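Local coordinates for protein alpha-L-rhamnosidase (Streptomyces avermitilis, PDB 3W5M) that hydrolyses terminal alpha-L-rhamnose from plant flavonoid glycosides and gum arabic, and binds L-rhamnose through a calcium-dependent carbohydrate-binding module, at residues L661-L665 against V702-L706; Q672-F678 against S722-W726; L716-L720 against M774-K780. All blocks are in the same frame, centred on the assembly; numbering follows the deposited sequence.

Contact 1 (L661-L665 against V702-L706)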
loop_
_atom_site.group_PDB
_atom_site.type_symbol
_atom_site.label_atom_id
_atom_site.label_comp_id
_atom_site.label_asym_id
_atom_site.label_seq_id
_atom_site.Cartn_x
_atom_site.Cartn_y
_atom_site.Cartn_z
ATOM N N LEU A 661 4.640 5.914 7.657
ATOM C CA LEU A 661 3.709 5.667 8.771
ATOM C C LEU A 661 3.200 6.936 9.437
ATOM O O LEU A 661 2.091 6.936 9.941
ATOM C CB LEU A 661 4.279 4.650 9.783
ATOM C CG LEU A 661 4.562 3.328 9.070
ATOM C CD1 LEU A 661 5.304 2.443 10.058
ATOM C CD2 LEU A 661 3.295 2.656 8.528
ATOM N N THR A 662 3.984 8.016 9.417
ATOM C CA THR A 662 3.458 9.359 9.772
ATOM C C THR A 662 2.233 9.703 8.949
ATOM O O THR A 662 1.206 10.105 9.488
ATOM C CB THR A 662 4.531 10.478 9.658
ATOM O OG1 THR A 662 5.611 10.181 10.545
ATOM C CG2 THR A 662 3.951 11.857 10.023
ATOM N N LYS A 663 2.343 9.550 7.629
ATOM C CA LYS A 663 1.235 9.773 6.731
ATOM C C LYS A 663 0.059 8.853 7.093
ATOM O O LYS A 663 -1.087 9.310 7.187
ATOM C CB LYS A 663 1.678 9.511 5.273
ATOM C CG LYS A 663 0.594 9.753 4.247
ATOM C CD LYS A 663 -0.177 8.483 3.989
ATOM C CE LYS A 663 -1.148 8.654 2.846
ATOM N NZ LYS A 663 -1.928 7.412 2.698
ATOM N N TRP A 664 0.336 7.575 7.296
ATOM C CA TRP A 664 -0.750 6.630 7.580
ATOM C C TRP A 664 -1.460 6.980 8.913
ATOM O O TRP A 664 -2.673 6.839 9.024
ATOM C CB TRP A 664 -0.288 5.179 7.598
ATOM C CG TRP A 664 -1.439 4.240 7.892
ATOM C CD1 TRP A 664 -2.469 3.914 7.057
ATOM C CD2 TRP A 664 -1.696 3.571 9.134
ATOM N NE1 TRP A 664 -3.339 3.055 7.699
ATOM C CE2 TRP A 664 -2.880 2.818 8.965
ATOM C CE3 TRP A 664 -1.036 3.529 10.359
ATOM C CZ2 TRP A 664 -3.431 2.040 9.991
ATOM C CZ3 TRP A 664 -1.570 2.723 11.386
ATOM C CH2 TRP A 664 -2.780 2.022 11.193
ATOM N N LEU A 665 -0.707 7.417 9.900
ATOM C CA LEU A 665 -1.355 7.779 11.190
ATOM C C LEU A 665 -2.269 8.985 11.046
ATOM O O LEU A 665 -3.254 9.113 11.778
ATOM C CB LEU A 665 -0.306 8.027 12.271
ATOM C CG LEU A 665 0.419 6.778 12.763
ATOM C CD1 LEU A 665 1.710 7.208 13.476
ATOM C CD2 LEU A 665 -0.504 5.974 13.664
ATOM N N VAL A 702 1.891 2.171 17.017
ATOM C CA VAL A 702 2.658 2.603 15.837
ATOM C C VAL A 702 3.411 3.950 16.095
ATOM O O VAL A 702 4.597 4.066 15.755
ATOM C CB VAL A 702 1.781 2.583 14.570
ATOM C CG1 VAL A 702 2.585 3.085 13.396
ATOM C CG2 VAL A 702 1.343 1.137 14.238
ATOM N N PRO A 703 2.751 4.955 16.716
ATOM C CA PRO A 703 3.544 6.121 17.129
ATOM C C PRO A 703 4.678 5.740 18.066
ATOM O O PRO A 703 5.797 6.258 17.958
ATOM C CB PRO A 703 2.515 7.020 17.819
ATOM C CG PRO A 703 1.227 6.664 17.158
ATOM C CD PRO A 703 1.307 5.206 16.856
ATOM N N TRP A 704 4.421 4.811 18.998
ATOM C CA TRP A 704 5.486 4.421 19.904
ATOM C C TRP A 704 6.626 3.721 19.185
ATOM O O TRP A 704 7.800 3.980 19.464
ATOM C CB TRP A 704 4.955 3.529 21.047
ATOM C CG TRP A 704 5.995 3.302 22.090
ATOM C CD1 TRP A 704 6.654 2.135 22.360
ATOM C CD2 TRP A 704 6.527 4.286 22.993
ATOM N NE1 TRP A 704 7.556 2.324 23.392
ATOM C CE2 TRP A 704 7.505 3.630 23.799
ATOM C CE3 TRP A 704 6.273 5.657 23.204
ATOM C CZ2 TRP A 704 8.237 4.299 24.794
ATOM C CZ3 TRP A 704 7.002 6.329 24.208
ATOM C CH2 TRP A 704 7.969 5.638 24.989
ATOM N N ALA A 705 6.284 2.834 18.256
ATOM C CA ALA A 705 7.309 2.170 17.467
ATOM C C ALA A 705 8.165 3.188 16.674
ATOM O O ALA A 705 9.386 3.054 16.629
ATOM C CB ALA A 705 6.675 1.102 16.556
ATOM N N LEU A 706 7.540 4.216 16.097
ATOM C CA LEU A 706 8.299 5.260 15.365
ATOM C C LEU A 706 9.159 6.054 16.338
ATOM O O LEU A 706 10.298 6.353 16.069
ATOM C CB LEU A 706 7.390 6.206 14.592
ATOM C CG LEU A 706 6.506 5.659 13.456
ATOM C CD1 LEU A 706 5.580 6.700 12.840
ATOM C CD2 LEU A 706 7.359 5.019 12.342
#
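L661 meets L706 and V702 from its first side-chain carbon onward. Its CB rests on the forked end of L706, 3.9 Å from L706 CD1 and nearly as close to L706 CD2, while V702 CG1 comes up beside it at 4.3 Å. From there CG, anti to the carbonyl carbon (chi1 -59°), brings CD1 across the L706 fork, 4.0 Å from L706 CD2. One turn on, L665 works with both methyls: CD2 touches P703 CD at 3.7 Å and CD1 touches P703 CG at 3.8 Å, the pair straddling the CG-CD edge of the ring with each methyl in reach of both carbons. The two helices run nearly antiparallel at 157°, their short axes 10.7 Å apart, as neighbours in the (alpha/alpha)6 barrel of this glycoside hydrolase family 78 enzyme. P703 has no N-H for the turn before it, and the helix kinks there. W664 reaches across with CZ3, obliquely placed 4.4 Å from V702 CG2. Its NE1 bonds to A682 O, and its side chain lies about 8 Å from that of D643, a rhamnose-binding residue. T662 OG1, near L706 CD1, is hydrogen-bonded to A658 O.

Contact 2 (Q672-F678 against S722-W726)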
loop_
_atom_site.group_PDB
_atom_site.type_symbol
_atom_site.label_atom_id
_atom_site.label_comp_id
_atom_site.label_asym_id
_atom_site.label_seq_id
_atom_site.Cartn_x
_atom_site.Cartn_y
_atom_site.Cartn_z
ATOM N N GLN A 672 -10.880 8.039 12.878
ATOM C CA GLN A 672 -11.285 7.742 14.288
ATOM C C GLN A 672 -12.738 8.176 14.490
ATOM O O GLN A 672 -13.147 9.279 14.062
ATOM C CB GLN A 672 -10.330 8.406 15.281
ATOM C CG GLN A 672 -10.484 7.927 16.744
ATOM C CD GLN A 672 -9.409 8.505 17.658
ATOM O OE1 GLN A 672 -8.673 9.387 17.256
ATOM N NE2 GLN A 672 -9.299 7.984 18.889
ATOM N N THR A 673 -13.547 7.316 15.112
ATOM C CA THR A 673 -14.978 7.629 15.183
ATOM C C THR A 673 -15.214 8.719 16.210
ATOM O O THR A 673 -14.326 9.008 17.029
ATOM C CB THR A 673 -15.831 6.426 15.571
ATOM O OG1 THR A 673 -15.617 6.139 16.968
ATOM C CG2 THR A 673 -15.487 5.232 14.688
ATOM N N SER A 674 -16.405 9.317 16.151
ATOM C CA SER A 674 -16.755 10.442 17.017
ATOM C C SER A 674 -16.768 10.025 18.485
ATOM O O SER A 674 -16.673 10.877 19.345
ATOM C CB SER A 674 -18.102 11.027 16.643
ATOM O OG SER A 674 -19.144 10.064 16.784
ATOM N N ASP A 675 -16.904 8.738 18.780
ATOM C CA ASP A 675 -16.797 8.307 20.178
ATOM C C ASP A 675 -15.404 7.763 20.539
ATOM O O ASP A 675 -15.198 7.135 21.591
ATOM C CB ASP A 675 -17.949 7.375 20.569
ATOM C CG ASP A 675 -17.930 6.066 19.825
ATOM O OD1 ASP A 675 -17.483 6.035 18.661
ATOM O OD2 ASP A 675 -18.375 5.052 20.405
ATOM N N GLY A 676 -14.442 8.032 19.663
ATOM C CA GLY A 676 -13.011 7.808 19.965
ATOM C C GLY A 676 -12.467 6.440 19.606
ATOM O O GLY A 676 -11.348 6.080 19.996
ATOM N N ALA A 677 -13.244 5.645 18.867
ATOM C CA ALA A 677 -12.773 4.324 18.512
ATOM C C ALA A 677 -11.882 4.408 17.247
ATOM O O ALA A 677 -12.316 4.942 16.225
ATOM C CB ALA A 677 -13.961 3.377 18.277
ATOM N N PHE A 678 -10.664 3.874 17.329
ATOM C CA PHE A 678 -9.892 3.605 16.097
ATOM C C PHE A 678 -10.581 2.488 15.274
ATOM O O PHE A 678 -11.075 1.507 15.837
ATOM C CB PHE A 678 -8.460 3.225 16.463
ATOM C CG PHE A 678 -7.618 4.386 16.972
ATOM C CD1 PHE A 678 -7.459 5.545 16.197
ATOM C CD2 PHE A 678 -6.957 4.319 18.209
ATOM C CE1 PHE A 678 -6.678 6.613 16.646
ATOM C CE2 PHE A 678 -6.151 5.376 18.641
ATOM C CZ PHE A 678 -6.017 6.528 17.854
ATOM N N SER A 722 -5.529 11.682 20.300
ATOM C CA SER A 722 -6.309 10.534 19.770
ATOM C C SER A 722 -6.180 9.310 20.687
ATOM O O SER A 722 -7.130 8.549 20.831
ATOM C CB SER A 722 -5.892 10.164 18.332
ATOM O OG SER A 722 -4.582 9.624 18.307
ATOM N N VAL A 723 -5.011 9.161 21.318
ATOM C CA VAL A 723 -4.733 8.067 22.258
ATOM C C VAL A 723 -5.622 8.251 23.510
ATOM O O VAL A 723 -6.267 7.302 23.945
ATOM C CB VAL A 723 -3.233 8.000 22.619
ATOM C CG1 VAL A 723 -2.967 7.096 23.830
ATOM C CG2 VAL A 723 -2.424 7.496 21.420
ATOM N N HIS A 724 -5.664 9.476 24.044
ATOM C CA HIS A 724 -6.582 9.821 25.156
ATOM C C HIS A 724 -8.016 9.443 24.809
ATOM O O HIS A 724 -8.708 8.812 25.624
ATOM C CB HIS A 724 -6.482 11.316 25.548
ATOM C CG HIS A 724 -7.295 11.687 26.758
ATOM N ND1 HIS A 724 -6.767 11.716 28.034
ATOM C CD2 HIS A 724 -8.601 12.027 26.889
ATOM C CE1 HIS A 724 -7.708 12.063 28.898
ATOM N NE2 HIS A 724 -8.834 12.257 28.230
ATOM N N ALA A 725 -8.470 9.805 23.603
ATOM C CA ALA A 725 -9.839 9.538 23.206
ATOM C C ALA A 725 -10.104 8.034 23.080
ATOM O O ALA A 725 -11.211 7.583 23.366
ATOM C CB ALA A 725 -10.183 10.262 21.916
ATOM N N TRP A 726 -9.084 7.277 22.654
ATOM C CA TRP A 726 -9.164 5.816 22.506
ATOM C C TRP A 726 -9.298 5.199 23.887
ATOM O O TRP A 726 -10.158 4.328 24.086
ATOM C CB TRP A 726 -7.914 5.300 21.798
ATOM C CG TRP A 726 -7.680 3.826 21.693
ATOM C CD1 TRP A 726 -6.539 3.169 22.040
ATOM C CD2 TRP A 726 -8.533 2.849 21.086
ATOM N NE1 TRP A 726 -6.615 1.847 21.700
ATOM C CE2 TRP A 726 -7.848 1.611 21.143
ATOM C CE3 TRP A 726 -9.823 2.895 20.515
ATOM C CZ2 TRP A 726 -8.391 0.419 20.649
ATOM C CZ3 TRP A 726 -10.389 1.675 20.034
ATOM C CH2 TRP A 726 -9.664 0.466 20.116
HETATM O O HOH W 1 -13.571 8.932 23.638
#
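The F678 ring brings CD2 over one face of the W726 indole, 3.5 Å above its plane and toward the rim, while G676 O lies in plane at the indole edge. F678 in turn has the amide nitrogen NE2 of Q672 over one face, and S722 OG in plane at its edge, 3.4 Å from F678 CZ, while OG is hydrogen-bonded to A719 O in its own helix. The F678 ring and the five-membered ring of W726 are inclined at 50°. Q672 is extended, with CG anti to the backbone N (chi1 -168°), and the straight chain lays its amide between loop and helix: NE2 donates to S722 O at 3.0 Å, almost straight at 167°, and to G676 O at 3.0 Å from above that carbonyl's plane. These two bonds hold the amide's rotation. S722 O also accepts from W726 N, which arrives from the opposite face of the carbonyl. G676 closes a type I turn from T673. W726 NE1 bonds D697, and the rhamnose-binding W695 side chain is about 7 Å from that of W726. Around this loop-to-helix seam of the (alpha/alpha)6 barrel, L668 of helix 658-671 touches F678 and V700 of helix 698-710 touches W726.

Contact 3 (L716-L720 against M774-K780)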
loop_
_atom_site.group_PDB
_atom_site.type_symbol
_atom_site.label_atom_id
_atom_site.label_comp_id
_atom_site.label_asym_id
_atom_site.label_seq_id
_atom_site.Cartn_x
_atom_site.Cartn_y
_atom_site.Cartn_z
ATOM N N LEU A 716 4.681 11.564 18.517
ATOM C CA LEU A 716 3.987 11.362 19.798
ATOM C C LEU A 716 3.052 12.512 20.127
ATOM O O LEU A 716 1.896 12.299 20.510
ATOM C CB LEU A 716 4.984 11.168 20.939
ATOM C CG LEU A 716 5.954 9.994 20.891
ATOM C CD1 LEU A 716 6.736 10.002 22.192
ATOM C CD2 LEU A 716 5.230 8.656 20.685
ATOM N N ALA A 717 3.538 13.744 19.973
ATOM C CA ALA A 717 2.686 14.901 20.238
ATOM C C ALA A 717 1.397 14.880 19.390
ATOM O O ALA A 717 0.319 15.189 19.874
ATOM C CB ALA A 717 3.474 16.199 20.076
ATOM N N ASP A 718 1.500 14.465 18.130
ATOM C CA ASP A 718 0.357 14.480 17.242
ATOM C C ASP A 718 -0.618 13.328 17.516
ATOM O O ASP A 718 -1.779 13.420 17.149
ATOM C CB ASP A 718 0.837 14.412 15.771
ATOM C CG ASP A 718 1.466 15.720 15.294
ATOM O OD1 ASP A 718 1.295 16.782 15.942
ATOM O OD2 ASP A 718 2.139 15.693 14.238
ATOM N N ALA A 719 -0.134 12.266 18.169
ATOM C CA ALA A 719 -0.911 11.041 18.426
ATOM C C ALA A 719 -1.584 11.120 19.794
ATOM O O ALA A 719 -2.672 10.590 19.979
ATOM C CB ALA A 719 -0.003 9.814 18.379
ATOM N N LEU A 720 -0.966 11.822 20.738
ATOM C CA LEU A 720 -1.433 11.695 22.137
ATOM C C LEU A 720 -2.924 12.030 22.389
ATOM O O LEU A 720 -3.587 11.250 23.056
ATOM C CB LEU A 720 -0.453 12.342 23.157
ATOM C CG LEU A 720 -0.698 11.995 24.634
ATOM C CD1 LEU A 720 -0.634 10.493 24.903
ATOM C CD2 LEU A 720 0.276 12.762 25.529
ATOM N N MET A 774 4.382 7.945 26.719
ATOM C CA MET A 774 4.317 9.104 25.803
ATOM C C MET A 774 4.236 10.422 26.572
ATOM O O MET A 774 4.972 11.372 26.262
ATOM C CB MET A 774 3.100 9.014 24.877
ATOM C CG MET A 774 3.173 7.868 23.880
ATOM S SD MET A 774 1.740 7.898 22.788
ATOM C CE MET A 774 2.014 6.401 21.841
ATOM N N ALA A 775 3.327 10.483 27.553
ATOM C CA ALA A 775 3.143 11.687 28.368
ATOM C C ALA A 775 4.481 12.055 28.979
ATOM O O ALA A 775 4.875 13.238 28.986
ATOM C CB ALA A 775 2.093 11.447 29.457
ATOM N N THR A 776 5.176 11.035 29.481
ATOM C CA THR A 776 6.483 11.180 30.120
ATOM C C THR A 776 7.528 11.743 29.140
ATOM O O THR A 776 8.188 12.731 29.444
ATOM C CB THR A 776 6.944 9.843 30.750
ATOM O OG1 THR A 776 6.020 9.477 31.786
ATOM C CG2 THR A 776 8.327 9.937 31.351
ATOM N N GLU A 777 7.663 11.138 27.965
ATOM C CA GLU A 777 8.601 11.670 26.968
ATOM C C GLU A 777 8.317 13.109 26.567
ATOM O O GLU A 777 9.238 13.866 26.269
ATOM C CB GLU A 777 8.659 10.772 25.732
ATOM C CG GLU A 777 9.147 9.350 26.031
ATOM C CD GLU A 777 10.567 9.286 26.595
ATOM O OE1 GLU A 777 11.495 9.851 25.982
ATOM O OE2 GLU A 777 10.769 8.662 27.655
ATOM N N LEU A 778 7.049 13.489 26.549
ATOM C CA LEU A 778 6.655 14.843 26.148
ATOM C C LEU A 778 6.664 15.849 27.303
ATOM O O LEU A 778 6.263 16.991 27.105
ATOM C CB LEU A 778 5.261 14.831 25.520
ATOM C CG LEU A 778 5.114 14.056 24.203
ATOM C CD1 LEU A 778 3.646 13.935 23.823
ATOM C CD2 LEU A 778 5.876 14.777 23.118
ATOM N N GLY A 779 7.090 15.418 28.496
ATOM C CA GLY A 779 7.075 16.271 29.700
ATOM C C GLY A 779 5.677 16.663 30.136
ATOM O O GLY A 779 5.486 17.698 30.750
ATOM N N LYS A 780 4.688 15.839 29.810
ATOM C CA LYS A 780 3.315 16.072 30.229
ATOM C C LYS A 780 3.059 15.299 31.524
ATOM O O LYS A 780 3.912 14.530 31.969
ATOM C CB LYS A 780 2.336 15.633 29.139
ATOM C CG LYS A 780 2.299 16.544 27.921
ATOM C CD LYS A 780 1.225 16.087 26.947
ATOM C CE LYS A 780 1.053 17.082 25.807
ATOM N NZ LYS A 780 -0.004 18.100 26.069
#
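L716 and M774 bring their CA atoms to 6.4 Å, A717 faces L778, and beyond them helix 756-777 ends in a Schellman motif, with G779 at positive phi and K780 N bonded back to A775 O. This is helix-against-helix-end packing within the (alpha/alpha)6 barrel, away from the known sugar and calcium sites. M774 is extended beyond CG (chi2 -177°) and lies between two leucines of the other helix: L716 CD2 touches M774 CG at 3.9 Å, and L720 CD1 lies 4.0 Å from M774 CB and near its sulfur. L778 sets its fork on A717, with CD1 3.8 Å from A717 CA and CD2 4.1 Å from A717 CB. L716 CD1 packs on E777 CB; the acid end of E777 heads elsewhere and bonds Y707 OH through OE1, while E777 O accepts from R713 NH2. L720, with CG anti to the backbone N (chi1 -167°), lies between M774 and the chain leaving the Schellman turn. Its CD2 lies 4.0 Å from L778 CD1 and touches the aliphatic arm of K780, 3.7 Å from K780 CD.

How the contacts relate
Following the chain from the N terminus, helix 658-671 supplies 661-665 and the loop after it supplies 672-678. Contact 1 closes first, when helix 698-710 returns antiparallel to helix 658-671. Contact 2 is still open at that point and closes on helix 713-732, so it crosses contact 1. Before that closure 716-720 has already passed on the same helix; contact 3, completed by the end of helix 756-777, therefore crosses contact 2 but follows contact 1 in series. Contacts 1 and 3 touch directly: P703 packs on A719 and L716, and W704 on M774 and E777. Together they tie four successive barrel helices and one connecting loop.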